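Local coordinates for protein nicotinate phosphoribosyltransferase (Porphyromonas gingivalis, PDB 2IM5) that probably makes nicotinate ribonucleotide from nicotinate and phosphoribosyl diphosphate at the expense of ATP, a step of NAD biosynthesis, at residues E45-E48 against L49-E53; L130-R133 against F134-A137; Y225-A228 against N229-A232. One frame throughout, in Å; residues are numbered along the deposited sequence.

Contact 1. Residues E45-E48 against L49-E53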
# COMPACT_ATOMS: atom_id res chain seq x y z
N GLU A 45 1.91 -12.11 -26.15
CA GLU A 45 1.91 -10.77 -26.71
C GLU A 45 1.59 -9.75 -25.63
O GLU A 45 2.09 -8.62 -25.68
CB GLU A 45 0.94 -10.65 -27.89
CG GLU A 45 -0.51 -10.43 -27.52
CD GLU A 45 -1.35 -10.07 -28.74
OE1 GLU A 45 -1.07 -9.02 -29.38
OE2 GLU A 45 -2.30 -10.82 -29.05
N PHE A 46 0.76 -10.13 -24.67
CA PHE A 46 0.44 -9.22 -23.57
C PHE A 46 1.71 -9.08 -22.73
O PHE A 46 2.09 -7.97 -22.33
CB PHE A 46 -0.68 -9.77 -22.69
CG PHE A 46 -1.12 -8.83 -21.61
CD1 PHE A 46 -1.94 -7.75 -21.90
CD2 PHE A 46 -0.68 -9.00 -20.30
CE1 PHE A 46 -2.32 -6.84 -20.91
CE2 PHE A 46 -1.05 -8.10 -19.29
CZ PHE A 46 -1.88 -7.01 -19.60
N ALA A 47 2.37 -10.20 -22.47
CA ALA A 47 3.60 -10.20 -21.69
C ALA A 47 4.60 -9.26 -22.34
O ALA A 47 5.33 -8.53 -21.67
CB ALA A 47 4.18 -11.60 -21.62
N GLU A 48 4.62 -9.26 -23.67
CA GLU A 48 5.53 -8.40 -24.41
C GLU A 48 5.14 -6.93 -24.23
O GLU A 48 5.99 -6.04 -24.19
CB GLU A 48 5.54 -8.78 -25.89
CG GLU A 48 6.62 -8.09 -26.68
CD GLU A 48 7.99 -8.19 -26.01
OE1 GLU A 48 8.39 -9.31 -25.61
OE2 GLU A 48 8.66 -7.14 -25.88
N LEU A 49 3.84 -6.67 -24.14
CA LEU A 49 3.38 -5.30 -23.94
C LEU A 49 3.86 -4.83 -22.56
O LEU A 49 4.26 -3.68 -22.40
CB LEU A 49 1.85 -5.24 -23.99
CG LEU A 49 1.19 -5.50 -25.34
CD1 LEU A 49 -0.32 -5.45 -25.18
CD2 LEU A 49 1.66 -4.45 -26.34
N VAL A 50 3.83 -5.73 -21.59
CA VAL A 50 4.26 -5.40 -20.24
C VAL A 50 5.75 -5.10 -20.24
O VAL A 50 6.19 -4.11 -19.66
CB VAL A 50 3.97 -6.56 -19.27
CG1 VAL A 50 4.56 -6.25 -17.90
CG2 VAL A 50 2.47 -6.76 -19.16
N ARG A 51 6.53 -5.96 -20.89
CA ARG A 51 7.97 -5.75 -20.95
C ARG A 51 8.31 -4.40 -21.59
O ARG A 51 9.24 -3.72 -21.17
CB ARG A 51 8.65 -6.89 -21.73
CG ARG A 51 8.75 -8.20 -20.93
CD ARG A 51 9.62 -9.24 -21.63
NE ARG A 51 8.92 -9.87 -22.74
CZ ARG A 51 8.36 -11.07 -22.69
NH1 ARG A 51 8.41 -11.80 -21.58
NH2 ARG A 51 7.71 -11.54 -23.75
N GLY A 52 7.53 -4.02 -22.60
CA GLY A 52 7.76 -2.74 -23.25
C GLY A 52 7.53 -1.57 -22.32
O GLY A 52 8.28 -0.59 -22.32
N GLU A 53 6.48 -1.66 -21.51
CA GLU A 53 6.16 -0.60 -20.55
C GLU A 53 7.23 -0.53 -19.48
O GLU A 53 7.63 0.55 -19.05
CB GLU A 53 4.80 -0.87 -19.90
CG GLU A 53 3.61 -0.71 -20.82
CD GLU A 53 3.49 0.70 -21.37
OE1 GLU A 53 3.69 1.67 -20.60
OE2 GLU A 53 3.18 0.85 -22.57
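Phe-46 and Val-50, one helical turn apart, form the tight side of this contact: CE2 of the ring lies 3.8 Å from Val-50 CG2. The ring reaches there because CG stands anti to the backbone N (chi1 -176°). Both residues are buried; Val-50 bears on Val-97 of strand 95-99, and the small methyl of Ala-47, against Val-97 and Ile-99, suits a close approach of helix and strand. Leu-49 CD1 stays looser against the ring, 4.3 Å from Phe-46 CD1.

The other, partly open side suits long charged residues. Arg-51 grips Glu-48 side-on, NE and NH2 each lying 3.0 Å from the single oxygen OE1. Both nitrogens approach one face of the carboxylate, whose plane is turned 44° from the guanidinium. Glu-44 also bridges to Arg-51 NH2 and Arg-55 to Glu-48 OE2, so the salt bridges run Glu-44, Arg-51, Glu-48, Arg-55, acid and base by turns. Arg-51 NH1 adds a weak hydrogen bond to Val-97 O.

Beneath runs the backbone ladder, with Arg-51 N to Ala-47 O at 2.9 Å. Apolar residues toward the protein and an i, i+3 salt bridge on the partly exposed side make this an amphipathic alpha-helix, 44-56, of the NAPRTase N-terminal domain.

Contact 2. Residues L130-R133 against F134-A137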
# COMPACT_ATOMS: atom_id res chain seq x y z
N LEU A 130 -2.98 -1.58 -19.06
CA LEU A 130 -2.73 -2.33 -20.29
C LEU A 130 -3.82 -3.35 -20.53
O LEU A 130 -4.25 -3.55 -21.66
CB LEU A 130 -1.40 -3.09 -20.22
CG LEU A 130 -0.08 -2.40 -20.54
CD1 LEU A 130 1.04 -3.43 -20.43
CD2 LEU A 130 -0.12 -1.80 -21.95
N TYR A 131 -4.26 -3.99 -19.45
CA TYR A 131 -5.29 -5.02 -19.54
C TYR A 131 -6.59 -4.51 -20.15
O TYR A 131 -7.10 -5.08 -21.12
CB TYR A 131 -5.58 -5.59 -18.15
CG TYR A 131 -6.69 -6.60 -18.14
CD1 TYR A 131 -6.51 -7.87 -18.68
CD2 TYR A 131 -7.95 -6.27 -17.62
CE1 TYR A 131 -7.56 -8.79 -18.70
CE2 TYR A 131 -8.99 -7.18 -17.64
CZ TYR A 131 -8.80 -8.44 -18.18
OH TYR A 131 -9.84 -9.34 -18.19
N TYR A 132 -7.14 -3.44 -19.58
CA TYR A 132 -8.39 -2.88 -20.09
C TYR A 132 -8.25 -2.41 -21.53
O TYR A 132 -9.17 -2.57 -22.32
CB TYR A 132 -8.86 -1.76 -19.17
CG TYR A 132 -9.18 -2.28 -17.79
CD1 TYR A 132 -10.24 -3.17 -17.59
CD2 TYR A 132 -8.40 -1.93 -16.69
CE1 TYR A 132 -10.50 -3.70 -16.33
CE2 TYR A 132 -8.66 -2.45 -15.43
CZ TYR A 132 -9.71 -3.33 -15.26
OH TYR A 132 -9.97 -3.85 -14.01
N ARG A 133 -7.09 -1.85 -21.87
CA ARG A 133 -6.86 -1.42 -23.24
C ARG A 133 -6.90 -2.66 -24.13
O ARG A 133 -7.56 -2.69 -25.17
CB ARG A 133 -5.48 -0.78 -23.41
CG ARG A 133 -5.31 0.59 -22.83
CD ARG A 133 -3.94 1.12 -23.24
NE ARG A 133 -3.61 2.39 -22.60
CZ ARG A 133 -2.45 3.03 -22.78
NH1 ARG A 133 -1.52 2.51 -23.57
NH2 ARG A 133 -2.23 4.18 -22.16
N PHE A 134 -6.18 -3.69 -23.69
CA PHE A 134 -6.07 -4.94 -24.42
C PHE A 134 -7.41 -5.58 -24.75
O PHE A 134 -7.61 -6.07 -25.85
CB PHE A 134 -5.22 -5.94 -23.63
CG PHE A 134 -4.65 -7.04 -24.47
CD1 PHE A 134 -3.62 -6.79 -25.37
CD2 PHE A 134 -5.11 -8.35 -24.34
CE1 PHE A 134 -3.07 -7.82 -26.13
CE2 PHE A 134 -4.57 -9.38 -25.10
CZ PHE A 134 -3.54 -9.12 -26.00
N ILE A 135 -8.33 -5.59 -23.79
CA ILE A 135 -9.64 -6.20 -24.03
C ILE A 135 -10.64 -5.20 -24.57
O ILE A 135 -11.84 -5.47 -24.63
CB ILE A 135 -10.21 -6.86 -22.75
CG1 ILE A 135 -10.57 -5.79 -21.72
CG2 ILE A 135 -9.20 -7.83 -22.18
CD1 ILE A 135 -11.33 -6.34 -20.53
N GLY A 136 -10.14 -4.03 -24.96
CA GLY A 136 -10.99 -2.99 -25.52
C GLY A 136 -12.01 -2.35 -24.60
O GLY A 136 -12.97 -1.75 -25.08
N ALA A 137 -11.82 -2.45 -23.29
CA ALA A 137 -12.76 -1.83 -22.35
C ALA A 137 -12.54 -0.32 -22.30
O ALA A 137 -11.42 0.16 -22.42
CB ALA A 137 -12.60 -2.44 -20.97
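Ala-137 N reaches back to Tyr-132 O at 2.8 Å, and Gly-136 N to Arg-133 O at 2.9 Å, in a Schellman motif that ends helix 120-134; Gly-136 has positive phi (67°). The second bond is far from the carbonyl plane: the donor stands 63° above it. Glycine suits the C-prime position because a positive phi costs it little.

Before this reversal Ile-135 N still makes a helical bond to Tyr-131 O, and the two side chains meet. With chi1 68°, CG1 of Ile-135 lies between the backbone N and the carbonyl carbon, and CG2 anti to that carbon. This sets CG2 over one face of the Tyr-131 ring, 4.3 Å from its centroid, a CH-pi contact, and CD1 above that face but beyond the rim, 3.8 Å from CE2. Ala-137 CB, just past the turn, approaches the edge of the Tyr-132 ring, 4.2 Å from its CD1. That ring stacks on Phe-171, and its hydroxyl bonds to the backbone O of Glu-343 and to Asn-336 ND2.

The amides of Gly-136 and Ala-137 thus supply Arg-133 O and Tyr-132 O, carbonyls the ending helix would otherwise leave without helical donors, while aliphatic-aromatic packing accompanies the turn.

Contact 3. Residues Y225-A228 against N229-A232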
# COMPACT_ATOMS: atom_id res chain seq x y z
N TYR A 225 9.75 -14.20 13.89
CA TYR A 225 8.37 -13.80 14.16
C TYR A 225 8.08 -13.19 15.53
O TYR A 225 7.28 -12.27 15.65
CB TYR A 225 7.45 -14.99 13.90
CG TYR A 225 7.59 -15.50 12.49
CD1 TYR A 225 7.15 -14.74 11.41
CD2 TYR A 225 8.23 -16.71 12.23
CE1 TYR A 225 7.34 -15.16 10.11
CE2 TYR A 225 8.43 -17.15 10.93
CZ TYR A 225 7.99 -16.37 9.87
OH TYR A 225 8.18 -16.78 8.58
N LYS A 226 8.72 -13.70 16.58
CA LYS A 226 8.47 -13.16 17.91
C LYS A 226 8.73 -11.66 18.02
O LYS A 226 7.93 -10.93 18.59
CB LYS A 226 9.26 -13.93 18.96
CG LYS A 226 8.71 -15.33 19.22
CD LYS A 226 9.52 -16.08 20.27
CE LYS A 226 8.85 -17.41 20.61
NZ LYS A 226 9.61 -18.19 21.61
N MET A 227 9.84 -11.19 17.47
CA MET A 227 10.18 -9.77 17.56
C MET A 227 9.86 -8.92 16.33
O MET A 227 10.12 -7.71 16.33
CB MET A 227 11.66 -9.61 17.90
CG MET A 227 11.99 -9.92 19.37
SD MET A 227 11.11 -8.85 20.58
CE MET A 227 10.22 -10.11 21.54
N ALA A 228 9.30 -9.52 15.29
CA ALA A 228 8.99 -8.80 14.04
C ALA A 228 8.30 -7.45 14.24
O ALA A 228 8.85 -6.40 13.87
CB ALA A 228 8.16 -9.67 13.11
N ASN A 229 7.10 -7.47 14.82
CA ASN A 229 6.33 -6.25 15.04
C ASN A 229 7.11 -5.23 15.86
O ASN A 229 7.18 -4.05 15.49
CB ASN A 229 5.00 -6.56 15.74
CG ASN A 229 3.94 -7.10 14.79
OD1 ASN A 229 3.28 -8.12 15.07
ND2 ASN A 229 3.75 -6.42 13.66
N TYR A 230 7.70 -5.67 16.96
CA TYR A 230 8.45 -4.77 17.84
C TYR A 230 9.63 -4.07 17.15
O TYR A 230 9.75 -2.85 17.19
CB TYR A 230 8.95 -5.51 19.07
CG TYR A 230 9.63 -4.60 20.07
CD1 TYR A 230 8.89 -3.86 21.00
CD2 TYR A 230 11.02 -4.42 20.04
CE1 TYR A 230 9.52 -2.98 21.88
CE2 TYR A 230 11.65 -3.54 20.90
CZ TYR A 230 10.90 -2.83 21.82
OH TYR A 230 11.54 -1.96 22.68
N VAL A 231 10.52 -4.86 16.54
CA VAL A 231 11.68 -4.28 15.87
C VAL A 231 11.28 -3.43 14.66
O VAL A 231 11.94 -2.43 14.35
CB VAL A 231 12.66 -5.37 15.43
CG1 VAL A 231 13.92 -4.73 14.85
CG2 VAL A 231 13.02 -6.24 16.62
N ALA A 232 10.22 -3.82 13.97
CA ALA A 232 9.75 -3.05 12.82
C ALA A 232 9.33 -1.64 13.29
O ALA A 232 9.67 -0.65 12.65
CB ALA A 232 8.58 -3.75 12.14
O HOH W 1 5.87 -9.95 15.65
O HOH W 2 7.05 -8.26 18.28
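Val-231 N and Met-227 O form an almost straight hydrogen bond of 2.9 Å, with 174° at the hydrogen, as the chain enters helix 228-240. This is the first turn of an alpha-helix, following the short connection from helix 213-223 in the NAPRTase family region. The next rung joins Ala-232 N to Ala-228 O. Earlier amides have no preceding helical turn to supply their acceptors, and two waters serve instead. One accepts from Asn-229 N at 2.9 Å and lies 2.7 Å from Tyr-225 O. The other accepts from Tyr-230 N and donates to Lys-226 O, bridging the connection to the helix.

Ala-228 and Ala-232 are buried; their small methyls suit close packing, with Ala-228 touching Tyr-252, and Ala-232 resting on Ile-216 and His-219 of helix 213-223. Val-231 also leans on His-219, so its beta-branched side chain serves both the first turn and the preceding helix. Tyr-230 directs its ring away from the connection, where it meets His-265. Among the side chains, Met-227 meets two partners. A long, flexible methionine suits this exposed place, since it can lie against both neighbours. Its CB packs on Val-231 CG2 at 3.9 Å, while the bend at chi2 (-60°) brings SD beside Tyr-230. There the sulfur makes a Met-aromatic contact, lying obliquely to the ring, 46° off its normal, with Met-227 SD 5.2 Å from the centroid of the Tyr-230 ring.

Going from the N terminus, contact 1 comes first, within helix 44-56; contact 2 follows where helix 120-134 ends, and contact 3 where helix 228-240 starts. Each joins adjoining segments, so none encloses a long loop, and the three follow in series without nesting or crossing. Contacts 1 and 2 nevertheless meet in space: Phe-134 packs against Glu-45 and Leu-49 and sets its ring edge-to-face with that of Phe-46, while Leu-130 touches Val-50 and Glu-53, tying the two helices together. Contact 3 lies apart, its centre about 42 Å from that of contact 2, and joins helices 213-223 and 228-240.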